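Local coordinates for protein titin (Homo sapiens, PDB 5JDD) that forms part of the giant elastic filament of the muscle sarcomere, here as three immunoglobulin I-set domains in tandem from its spring-like I-band region, at residues A[238-241]-A[242-245]; A[218-221]-A[222-225]; A[151-154]-A[155-158]; A[64-67]-A[68-71]; A[225-229]-A[230-234]. All blocks are in the same frame, centred on the assembly; numbering follows the deposited sequence.

Interaction 1 of 5, residues A[238-241]-A[242-245]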
loop_
_atom_site.group_PDB
_atom_site.type_symbol
_atom_site.label_atom_id
_atom_site.label_comp_id
_atom_site.label_asym_id
_atom_site.label_seq_id
_atom_site.Cartn_x
_atom_site.Cartn_y
_atom_site.Cartn_z
ATOM N N ASN A 238 9.216 28.922 38.546
ATOM C CA ASN A 238 9.821 30.172 39.015
ATOM C C ASN A 238 9.416 31.361 38.140
ATOM O O ASN A 238 10.262 32.058 37.578
ATOM C CB ASN A 238 11.353 30.035 39.085
ATOM C CG ASN A 238 12.006 31.181 39.840
ATOM O OD1 ASN A 238 11.358 31.865 40.632
ATOM N ND2 ASN A 238 13.292 31.401 39.590
ATOM N N VAL A 239 8.112 31.578 38.011
ATOM C CA VAL A 239 7.641 32.562 37.041
ATOM C C VAL A 239 8.018 33.993 37.415
ATOM O O VAL A 239 8.149 34.353 38.595
ATOM C CB VAL A 239 6.121 32.453 36.768
ATOM C CG1 VAL A 239 5.786 31.100 36.152
ATOM C CG2 VAL A 239 5.320 32.676 38.042
ATOM N N HIS A 240 8.207 34.816 36.394
ATOM C CA HIS A 240 8.482 36.231 36.603
ATOM C C HIS A 240 7.701 37.021 35.560
ATOM O O HIS A 240 6.948 36.438 34.777
ATOM C CB HIS A 240 9.992 36.504 36.532
ATOM C CG HIS A 240 10.646 35.951 35.304
ATOM N ND1 HIS A 240 10.334 36.380 34.032
ATOM C CD2 HIS A 240 11.596 34.995 35.155
ATOM C CE1 HIS A 240 11.064 35.715 33.152
ATOM N NE2 HIS A 240 11.832 34.863 33.810
ATOM N N PHE A 241 7.877 38.336 35.555
ATOM C CA PHE A 241 7.170 39.215 34.624
ATOM C C PHE A 241 7.340 38.784 33.173
ATOM O O PHE A 241 6.408 38.894 32.367
ATOM C CB PHE A 241 7.654 40.656 34.805
ATOM C CG PHE A 241 7.181 41.601 33.729
ATOM C CD1 PHE A 241 5.920 42.191 33.797
ATOM C CD2 PHE A 241 8.012 41.923 32.661
ATOM C CE1 PHE A 241 5.497 43.072 32.809
ATOM C CE2 PHE A 241 7.593 42.795 31.668
ATOM C CZ PHE A 241 6.335 43.380 31.748
ATOM N N GLY A 242 8.530 38.297 32.836
ATOM C CA GLY A 242 8.806 37.876 31.475
ATOM C C GLY A 242 7.929 36.724 31.024
ATOM O O GLY A 242 7.699 36.538 29.831
ATOM N N ASP A 243 7.431 35.950 31.984
ATOM C CA ASP A 243 6.559 34.820 31.664
ATOM C C ASP A 243 5.103 35.218 31.470
ATOM O O ASP A 243 4.313 34.438 30.921
ATOM C CB ASP A 243 6.642 33.762 32.768
ATOM C CG ASP A 243 8.032 33.179 32.906
ATOM O OD1 ASP A 243 8.539 32.604 31.917
ATOM O OD2 ASP A 243 8.631 33.305 33.995
ATOM N N ALA A 244 4.733 36.404 31.942
ATOM C CA ALA A 244 3.366 36.881 31.742
ATOM C C ALA A 244 3.123 37.128 30.253
ATOM O O ALA A 244 3.755 37.984 29.633
ATOM C CB ALA A 244 3.100 38.124 32.570
ATOM N N ALA A 245 2.211 36.348 29.688
ATOM C CA ALA A 245 2.061 36.254 28.242
ATOM C C ALA A 245 0.820 35.452 27.920
ATOM O O ALA A 245 0.176 34.895 28.817
ATOM C CB ALA A 245 3.292 35.561 27.642
HETATM O O HOH W 1 5.124 40.269 30.405
#

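Interaction 2 of 5, residues A[218-221]-A[222-225]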
loop_
_atom_site.group_PDB
_atom_site.type_symbol
_atom_site.label_atom_id
_atom_site.label_comp_id
_atom_site.label_asym_id
_atom_site.label_seq_id
_atom_site.Cartn_x
_atom_site.Cartn_y
_atom_site.Cartn_z
ATOM N N LYS A 218 10.482 26.275 23.433
ATOM C CA LYS A 218 11.513 25.253 23.550
ATOM C C LYS A 218 11.351 24.459 24.847
ATOM O O LYS A 218 11.112 25.035 25.905
ATOM C CB LYS A 218 12.890 25.931 23.565
ATOM C CG LYS A 218 14.082 24.969 23.646
ATOM C CD LYS A 218 15.391 25.728 23.871
ATOM C CE LYS A 218 16.543 24.759 24.105
ATOM N NZ LYS A 218 17.826 25.478 24.353
ATOM N N SER A 219 11.510 23.141 24.761
ATOM C CA SER A 219 11.553 22.293 25.952
ATOM C C SER A 219 12.809 22.585 26.756
ATOM O O SER A 219 13.930 22.456 26.254
ATOM C CB SER A 219 11.533 20.816 25.560
ATOM O OG SER A 219 11.751 19.988 26.691
ATOM N N THR A 220 12.626 22.994 28.008
ATOM C CA THR A 220 13.744 23.312 28.888
ATOM C C THR A 220 13.410 22.886 30.308
ATOM O O THR A 220 12.289 22.456 30.579
ATOM C CB THR A 220 14.040 24.824 28.924
ATOM O OG1 THR A 220 12.913 25.512 29.474
ATOM C CG2 THR A 220 14.339 25.375 27.535
ATOM N N ASP A 221 14.380 23.008 31.209
ATOM C CA ASP A 221 14.133 22.690 32.606
ATOM C C ASP A 221 13.039 23.610 33.136
ATOM O O ASP A 221 12.182 23.182 33.910
ATOM C CB ASP A 221 15.406 22.840 33.448
ATOM C CG ASP A 221 16.444 21.761 33.159
ATOM O OD1 ASP A 221 16.063 20.663 32.695
ATOM O OD2 ASP A 221 17.644 22.018 33.407
ATOM N N LYS A 222 13.052 24.864 32.693
ATOM C CA LYS A 222 12.046 25.820 33.144
ATOM C C LYS A 222 10.662 25.566 32.558
ATOM O O LYS A 222 9.662 25.679 33.261
ATOM C CB LYS A 222 12.472 27.257 32.854
ATOM C CG LYS A 222 11.441 28.256 33.357
ATOM C CD LYS A 222 11.855 29.673 33.112
ATOM C CE LYS A 222 10.674 30.585 33.312
ATOM N NZ LYS A 222 10.728 31.297 34.618
ATOM N N CYS A 223 10.609 25.233 31.271
ATOM C CA CYS A 223 9.342 24.984 30.583
ATOM C C CYS A 223 9.255 23.540 30.144
ATOM O O CYS A 223 9.812 23.151 29.109
ATOM C CB CYS A 223 9.181 25.902 29.367
ATOM S SG CYS A 223 9.076 27.653 29.812
ATOM N N GLN A 224 8.574 22.729 30.947
ATOM C CA GLN A 224 8.440 21.313 30.637
ATOM C C GLN A 224 7.059 21.002 30.072
ATOM O O GLN A 224 6.036 21.419 30.622
ATOM C CB GLN A 224 8.749 20.455 31.867
ATOM C CG GLN A 224 10.183 20.621 32.362
ATOM C CD GLN A 224 10.480 19.821 33.615
ATOM O OE1 GLN A 224 9.811 18.829 33.906
ATOM N NE2 GLN A 224 11.489 20.250 34.367
ATOM N N MET A 225 7.039 20.272 28.962
ATOM C CA MET A 225 5.803 19.929 28.273
ATOM C C MET A 225 5.623 18.424 28.254
ATOM O O MET A 225 6.455 17.699 27.701
ATOM C CB MET A 225 5.819 20.480 26.849
ATOM C CG MET A 225 5.601 21.989 26.818
ATOM S SD MET A 225 6.221 22.892 25.376
ATOM C CE MET A 225 7.996 22.808 25.656
#

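Interaction 3 of 5, residues A[151-154]-A[155-158]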
loop_
_atom_site.group_PDB
_atom_site.type_symbol
_atom_site.label_atom_id
_atom_site.label_comp_id
_atom_site.label_asym_id
_atom_site.label_seq_id
_atom_site.Cartn_x
_atom_site.Cartn_y
_atom_site.Cartn_z
ATOM N N ASN A 151 1.901 11.514 9.440
ATOM C CA ASN A 151 1.501 12.877 9.797
ATOM C C ASN A 151 0.289 13.352 9.005
ATOM O O ASN A 151 0.346 14.357 8.292
ATOM C CB ASN A 151 2.675 13.844 9.608
ATOM C CG ASN A 151 2.391 15.225 10.177
ATOM O OD1 ASN A 151 1.556 15.383 11.073
ATOM N ND2 ASN A 151 3.076 16.232 9.647
ATOM N N THR A 152 -0.813 12.622 9.130
ATOM C CA THR A 152 -1.982 12.900 8.301
ATOM C C THR A 152 -2.566 14.286 8.526
ATOM O O THR A 152 -2.523 14.848 9.631
ATOM C CB THR A 152 -3.102 11.866 8.481
ATOM O OG1 THR A 152 -3.472 11.793 9.865
ATOM C CG2 THR A 152 -2.652 10.488 7.975
ATOM N N SER A 153 -3.116 14.832 7.448
ATOM C CA SER A 153 -3.865 16.079 7.512
ATOM C C SER A 153 -5.095 15.938 6.632
ATOM O O SER A 153 -5.248 14.930 5.928
ATOM C CB SER A 153 -2.990 17.239 7.039
ATOM O OG SER A 153 -2.714 17.118 5.655
ATOM N N THR A 154 -5.969 16.943 6.666
ATOM C CA THR A 154 -7.190 16.951 5.858
ATOM C C THR A 154 -6.929 16.604 4.398
ATOM O O THR A 154 -7.696 15.867 3.774
ATOM C CB THR A 154 -7.890 18.331 5.916
ATOM O OG1 THR A 154 -8.364 18.565 7.241
ATOM C CG2 THR A 154 -9.069 18.380 4.962
ATOM N N GLU A 155 -5.829 17.120 3.863
ATOM C CA GLU A 155 -5.475 16.910 2.468
ATOM C C GLU A 155 -5.242 15.448 2.118
ATOM O O GLU A 155 -5.293 15.085 0.948
ATOM C CB GLU A 155 -4.219 17.715 2.119
ATOM C CG GLU A 155 -4.402 19.232 2.071
ATOM C CD GLU A 155 -4.317 19.904 3.433
ATOM O OE1 GLU A 155 -4.039 19.224 4.448
ATOM O OE2 GLU A 155 -4.525 21.133 3.491
ATOM N N ASP A 156 -4.970 14.616 3.117
ATOM C CA ASP A 156 -4.718 13.197 2.856
ATOM C C ASP A 156 -6.004 12.391 2.719
ATOM O O ASP A 156 -5.973 11.247 2.274
ATOM C CB ASP A 156 -3.832 12.584 3.950
ATOM C CG ASP A 156 -2.467 13.237 4.034
ATOM O OD1 ASP A 156 -1.850 13.485 2.972
ATOM O OD2 ASP A 156 -2.011 13.523 5.163
ATOM N N SER A 157 -7.134 12.968 3.108
ATOM C CA SER A 157 -8.414 12.290 2.916
ATOM C C SER A 157 -8.653 12.124 1.417
ATOM O O SER A 157 -8.698 13.111 0.676
ATOM C CB SER A 157 -9.565 13.083 3.543
ATOM O OG SER A 157 -9.354 13.276 4.935
ATOM N N ALA A 158 -8.796 10.876 0.983
ATOM C CA ALA A 158 -8.831 10.546 -0.433
ATOM C C ALA A 158 -9.122 9.074 -0.612
ATOM O O ALA A 158 -9.218 8.317 0.363
ATOM C CB ALA A 158 -7.485 10.876 -1.080
HETATM O O HOH W 2 -0.896 16.073 3.062
HETATM O O HOH W 3 -8.896 15.874 1.152
#

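Interaction 4 of 5, residues A[64-67]-A[68-71]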
loop_
_atom_site.group_PDB
_atom_site.type_symbol
_atom_site.label_atom_id
_atom_site.label_comp_id
_atom_site.label_asym_id
_atom_site.label_seq_id
_atom_site.Cartn_x
_atom_site.Cartn_y
_atom_site.Cartn_z
ATOM N N ASN A 64 4.273 -14.756 -24.945
ATOM C CA ASN A 64 3.520 -13.664 -24.315
ATOM C C ASN A 64 2.056 -14.033 -24.096
ATOM O O ASN A 64 1.156 -13.351 -24.579
ATOM C CB ASN A 64 3.643 -12.379 -25.151
ATOM C CG ASN A 64 3.162 -11.134 -24.412
ATOM O OD1 ASN A 64 2.927 -11.155 -23.203
ATOM N ND2 ASN A 64 3.020 -10.035 -25.148
ATOM N N ILE A 65 1.821 -15.116 -23.356
ATOM C CA ILE A 65 0.473 -15.683 -23.266
ATOM C C ILE A 65 -0.540 -14.756 -22.617
ATOM O O ILE A 65 -0.218 -13.956 -21.729
ATOM C CB ILE A 65 0.433 -17.048 -22.547
ATOM C CG1 ILE A 65 0.944 -16.923 -21.109
ATOM C CG2 ILE A 65 1.232 -18.100 -23.321
ATOM C CD1 ILE A 65 0.980 -18.266 -20.390
ATOM N N SER A 66 -1.769 -14.857 -23.111
ATOM C CA SER A 66 -2.883 -14.114 -22.541
ATOM C C SER A 66 -3.910 -15.104 -22.011
ATOM O O SER A 66 -3.856 -16.298 -22.320
ATOM C CB SER A 66 -3.517 -13.200 -23.592
ATOM O OG SER A 66 -4.064 -13.952 -24.656
ATOM N N PRO A 67 -4.842 -14.623 -21.179
ATOM C CA PRO A 67 -5.857 -15.550 -20.680
ATOM C C PRO A 67 -6.630 -16.260 -21.802
ATOM O O PRO A 67 -7.076 -17.398 -21.609
ATOM C CB PRO A 67 -6.783 -14.636 -19.873
ATOM C CG PRO A 67 -5.867 -13.568 -19.363
ATOM C CD PRO A 67 -4.888 -13.323 -20.476
ATOM N N SER A 68 -6.759 -15.628 -22.968
ATOM C CA SER A 68 -7.458 -16.267 -24.086
ATOM C C SER A 68 -6.720 -17.494 -24.639
ATOM O O SER A 68 -7.306 -18.310 -25.362
ATOM C CB SER A 68 -7.733 -15.257 -25.203
ATOM O OG SER A 68 -6.530 -14.763 -25.758
ATOM N N ASP A 69 -5.440 -17.636 -24.299
ATOM C CA ASP A 69 -4.659 -18.786 -24.749
ATOM C C ASP A 69 -4.881 -20.011 -23.868
ATOM O O ASP A 69 -4.433 -21.111 -24.194
ATOM C CB ASP A 69 -3.170 -18.458 -24.758
ATOM C CG ASP A 69 -2.815 -17.396 -25.763
ATOM O OD1 ASP A 69 -3.229 -17.509 -26.936
ATOM O OD2 ASP A 69 -2.121 -16.437 -25.376
ATOM N N ALA A 70 -5.572 -19.821 -22.748
ATOM C CA ALA A 70 -5.838 -20.940 -21.860
ATOM C C ALA A 70 -6.668 -21.999 -22.569
ATOM O O ALA A 70 -7.430 -21.705 -23.495
ATOM C CB ALA A 70 -6.541 -20.465 -20.604
ATOM N N GLY A 71 -6.498 -23.241 -22.147
ATOM C CA GLY A 71 -7.334 -24.316 -22.644
ATOM C C GLY A 71 -6.541 -25.490 -23.170
ATOM O O GLY A 71 -5.349 -25.632 -22.904
#

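Interaction 5 of 5, residues A[225-229]-A[230-234]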
loop_
_atom_site.group_PDB
_atom_site.type_symbol
_atom_site.label_atom_id
_atom_site.label_comp_id
_atom_site.label_asym_id
_atom_site.label_seq_id
_atom_site.Cartn_x
_atom_site.Cartn_y
_atom_site.Cartn_z
ATOM N N MET A 225 7.039 20.272 28.962
ATOM C CA MET A 225 5.803 19.929 28.273
ATOM C C MET A 225 5.623 18.424 28.254
ATOM O O MET A 225 6.455 17.699 27.701
ATOM C CB MET A 225 5.819 20.480 26.849
ATOM C CG MET A 225 5.601 21.989 26.818
ATOM S SD MET A 225 6.221 22.892 25.376
ATOM C CE MET A 225 7.996 22.808 25.656
ATOM N N ARG A 226 4.540 17.957 28.862
ATOM C CA ARG A 226 4.346 16.522 29.054
ATOM C C ARG A 226 2.945 16.055 28.696
ATOM O O ARG A 226 1.995 16.835 28.673
ATOM C CB ARG A 226 4.610 16.147 30.508
ATOM C CG ARG A 226 6.023 16.398 30.987
ATOM C CD ARG A 226 6.241 15.781 32.358
ATOM N NE ARG A 226 7.605 15.993 32.837
ATOM C CZ ARG A 226 8.643 15.210 32.543
ATOM N NH1 ARG A 226 8.500 14.143 31.754
ATOM N NH2 ARG A 226 9.839 15.496 33.042
ATOM N N THR A 227 2.826 14.756 28.446
ATOM C CA THR A 227 1.554 14.133 28.111
ATOM C C THR A 227 1.199 13.050 29.135
ATOM O O THR A 227 2.051 12.245 29.509
ATOM C CB THR A 227 1.640 13.507 26.719
ATOM O OG1 THR A 227 1.942 14.528 25.762
ATOM C CG2 THR A 227 0.325 12.826 26.343
ATOM N N LYS A 228 -0.050 13.052 29.597
ATOM C CA LYS A 228 -0.573 12.001 30.481
ATOM C C LYS A 228 -1.956 11.637 29.986
ATOM O O LYS A 228 -2.884 12.432 30.123
ATOM C CB LYS A 228 -0.724 12.501 31.913
ATOM C CG LYS A 228 0.553 12.826 32.632
ATOM C CD LYS A 228 0.248 13.307 34.047
ATOM C CE LYS A 228 -0.649 12.321 34.787
ATOM N NZ LYS A 228 -0.028 10.970 34.868
ATOM N N LYS A 229 -2.101 10.428 29.458
ATOM C CA LYS A 229 -3.340 10.033 28.796
ATOM C C LYS A 229 -3.696 11.050 27.713
ATOM O O LYS A 229 -2.928 11.276 26.779
ATOM C CB LYS A 229 -4.505 9.880 29.791
ATOM C CG LYS A 229 -4.265 8.905 30.948
ATOM C CD LYS A 229 -3.297 7.760 30.609
ATOM C CE LYS A 229 -3.935 6.638 29.791
ATOM N NZ LYS A 229 -4.138 6.999 28.359
ATOM N N LEU A 230 -4.868 11.657 27.846
ATOM C CA LEU A 230 -5.328 12.611 26.849
ATOM C C LEU A 230 -5.069 14.053 27.267
ATOM O O LEU A 230 -5.569 14.984 26.634
ATOM C CB LEU A 230 -6.819 12.412 26.604
ATOM C CG LEU A 230 -7.200 11.014 26.138
ATOM C CD1 LEU A 230 -8.710 10.836 26.149
ATOM C CD2 LEU A 230 -6.654 10.798 24.752
ATOM N N THR A 231 -4.286 14.246 28.328
ATOM C CA THR A 231 -4.002 15.582 28.826
ATOM C C THR A 231 -2.554 15.993 28.540
ATOM O O THR A 231 -1.625 15.205 28.727
ATOM C CB THR A 231 -4.303 15.685 30.334
ATOM O OG1 THR A 231 -5.687 15.381 30.553
ATOM C CG2 THR A 231 -4.006 17.082 30.861
ATOM N N HIS A 232 -2.383 17.222 28.070
ATOM C CA HIS A 232 -1.070 17.765 27.768
ATOM C C HIS A 232 -0.869 18.982 28.648
ATOM O O HIS A 232 -1.770 19.814 28.793
ATOM C CB HIS A 232 -0.988 18.145 26.291
ATOM C CG HIS A 232 -1.287 17.002 25.372
ATOM N ND1 HIS A 232 -0.333 16.077 25.008
ATOM C CD2 HIS A 232 -2.445 16.596 24.797
ATOM C CE1 HIS A 232 -0.883 15.168 24.220
ATOM N NE2 HIS A 232 -2.166 15.457 24.082
ATOM N N SER A 233 0.305 19.071 29.257
ATOM C CA SER A 233 0.581 20.133 30.220
ATOM C C SER A 233 1.810 20.947 29.845
ATOM O O SER A 233 2.730 20.447 29.195
ATOM C CB SER A 233 0.758 19.555 31.628
ATOM O OG SER A 233 1.845 18.652 31.674
ATOM N N LEU A 234 1.814 22.203 30.266
ATOM C CA LEU A 234 2.973 23.073 30.134
ATOM C C LEU A 234 3.267 23.594 31.533
ATOM O O LEU A 234 2.471 24.338 32.114
ATOM C CB LEU A 234 2.694 24.232 29.167
ATOM C CG LEU A 234 3.693 25.397 29.193
ATOM C CD1 LEU A 234 5.073 24.946 28.784
ATOM C CD2 LEU A 234 3.204 26.527 28.293
HETATM O O HOH W 4 2.336 19.258 26.596
#

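Interaction 1 of 5, residues A[238-241]-A[242-245]
Asp243 reaches back beneath His240, and the tight half of this turn is built around its OD2. That oxygen takes the backbone N-H of His240 on its anti lone pair, with His240 N to Asp243 OD2 at 2.9 Å, and it also sits over the centre of the imidazole, 3.4 Å above the ring plane. Ring and carboxylate planes are only 30° apart. The ring lies there because His240 CG stands between its own backbone N and carbonyl carbon (chi1 51°). The same torsion lets ND1 meet the Gly242 amide in the ring plane, a weak bond (Gly242 N to His240 ND1 2.9 Å) that suits an unprotonated ND1. Asp243 N to His240 O, 2.9 Å, closes the 3-10 turn.

The solvent side is looser. Phe241 swings its exposed ring outward from the turn, with a water lying 3.5 Å above one face. That water donates to both Phe241 O and Ala244 O, bridging the turn where Ala244 N also bonds to Phe241 O at 3.0 Å.

Asp243 O accepts from Tyr247 OH, the tyrosine corner of Greek-key immunoglobulin folds, while OD2 gains a salt bridge from Lys222. The turn leads from strand 231-236 into strand 245-251, with Val239, Asp243 and Ala244 packed on strand 254-263.

Interaction 2 of 5, residues A[218-221]-A[222-225]
The chain bends sharply at Asp221 and Lys222, so that residues 218-221 and 222-225 run 118° apart and Thr220 comes to lie opposite Cys223, with 5.0 Å between their CA atoms. A nearly straight bond spans the bend: Thr220 N to Cys223 O, 3.0 Å and 176° at the hydrogen, the donor lying above the carbonyl plane.

The side chain of Thr220 supplies a return bond. Its OG1 stands between the backbone N and the carbonyl carbon (chi1 63°), which aims the hydroxyl oxygen at the amide of Cys223, OG1 to Cys223 N 2.9 Å. Thr220 thus grips both backbone polar groups of Cys223. Farther round, Gln224 passes its CG by Thr220 O at 3.3 Å and then runs extended, carrying NE2 to Asp221 O at 3.0 Å. The donor comes in the carbonyl plane, on a lone pair. Met225 bends at its last torsion, bringing its methyl CE alongside the backbone of Ser219, 3.6 Å from Ser219 CA.

In the I-set sandwich this bend carries the chain from short strand 215-216 of one sheet into edge strand 223-228 of the other. Lys222 points away from the bend, its ammonium bound to Arg237 O and salt-bridged to Asp243. The bend itself is therefore closed by neutral amide, hydroxyl and carbonyl groups, and the charge of Lys222 is left to tie it to the loop after strand 231-236.

Interaction 3 of 5, residues A[151-154]-A[155-158]
Ser153 and Glu155 meet side chain to side chain across the turn. Ser153 holds OG between its backbone N and carbonyl carbon (chi1 68°), while Glu155 folds back at chi2 (83°) instead of extending, and the hydroxyl donates to the carboxylate nearly head-on, OG to Glu155 OE1 2.8 Å. Asp156 also turns back to Ser153: with CG anti to its carbonyl carbon (chi1 -61°), OD2 lands 2.9 Å from Ser153 N. The amide meets the anti side of the carboxylate but stands well out of its plane. The other oxygen, OD1, takes a hydrogen from a water at 2.8 Å, which gives Ser153 OG a second, weak bond.

This is the 3-10 turn between strands 144-149 and 158-164 of an immunoglobulin I-set domain, closed by Asp156 N to Ser153 O at 2.8 Å. Tyr160 OH bonds to Asp156 O, making the tyrosine corner of this fold, and Lys135 pairs with Asp156 OD2.

Ser157 N bonds to Thr154 O at 3.0 Å, whereas Ser157 OG has its main partner in Val175 N on strand 167-176. A second water links Thr154 O to Ser157 O.

Interaction 4 of 5, residues A[64-67]-A[68-71]
Matching torsions in Ser66 (chi1 63°) and Ser68 (chi1 64°) set both hydroxyls between backbone N and carbonyl carbon, and the two oxygens meet, Ser66 OG to Ser68 OG 2.8 Å, with either able to donate. Ser66 has two conformers, and the pairing is described for one of them. Asp69 instead sets CG anti to its carbonyl carbon, and this sends the carboxylate back across the turn to the amide of Ser66. The bond is almost straight at 175°, Ser66 N to Asp69 OD2 2.8 Å, and approaches on the anti side, moderately out of the carboxylate plane. OD2 also lies against Ile65, 3.4 Å from its CA.

Backbone bonds do the rest: Asp69 N to Ser66 O at 2.9 Å and Ala70 N to Pro67 O at 3.1 Å wind one turn of 3-10 helix. Pro67 begins it on the exposed side, where its ring turns outward.

Lys48 makes a salt bridge with Asp69 OD2, which should stabilise the buried carboxylate as an anion. Tyr73 OH on Asp69 O completes an immunoglobulin tyrosine corner. The turn joins strand 57-62 to strand 71-77, crossing between the two sheets, while Asp69 and Ala70 rest on strand 80-89.

Interaction 5 of 5, residues A[225-229]-A[230-234]
Met225 to Lys228 and Thr231 to Leu234 pair as an antiparallel hairpin, their axes 4.7 Å apart at 159°, closed by a type II' turn from Lys228 to Thr231. Both hydrogen-bonded pairs are complete: Arg226 and Ser233 exchange two backbone bonds, as do Lys228 and Thr231, with Lys228 N to Thr231 O the shorter at 2.8 Å. Lys229 takes the first inner corner of the turn with a positive phi of 54°, as the II' geometry requires.

On one side of the hairpin Thr227 and His232 stand alongside each other, pointing the same way. Thr227 OG1 sits at the edge of the imidazole, 2.9 Å from His232 ND1, and the proton may lie on either atom; this bond helps to set the ring's rotation. The Thr227 methyl leans on the same ring corner, CG2 to His232 CE1 3.4 Å. Farther along, Met225 and Leu234 also lie side by side, with Met225 CG 3.6 Å from Leu234 CD1. Arg226 and Lys228 share the other side with Thr231 and Ser233, and the ends of the two basic chains lead away from the partner strand. A water donates to both Arg226 O and Ser233 O.

Strand 223-228 is the outermost strand of its four-stranded sheet, and strand 231-236 bonds onward to strand 195-201. Met225 and Leu234 face inward on Trp210 of strand 209-212 in the opposing sheet, and His232 packs against Tyr208. From the turn, Lys229 makes a salt bridge with Glu204.

From the N terminus, interaction 4 comes first, closing the loop between strands 57-62 and 71-77 of the first I-set domain. Interaction 3 closes the equivalent loop of the second; the centres of interactions 3 and 4 are about 42 Å apart. The third domain holds the rest: interaction 2 closes the bend into strand 223-228, interaction 5 continues along that strand, sharing Met225, and turns into strand 231-236, and interaction 1 closes the loop leading to strand 245-251. All run in series, none nested or crossed. Interactions 1, 3 and 4 are thus the same inter-sheet turn repeated. Lys222 NZ to Asp243 OD2, at 3.0 Å, joins interaction 2 to interaction 1 across space.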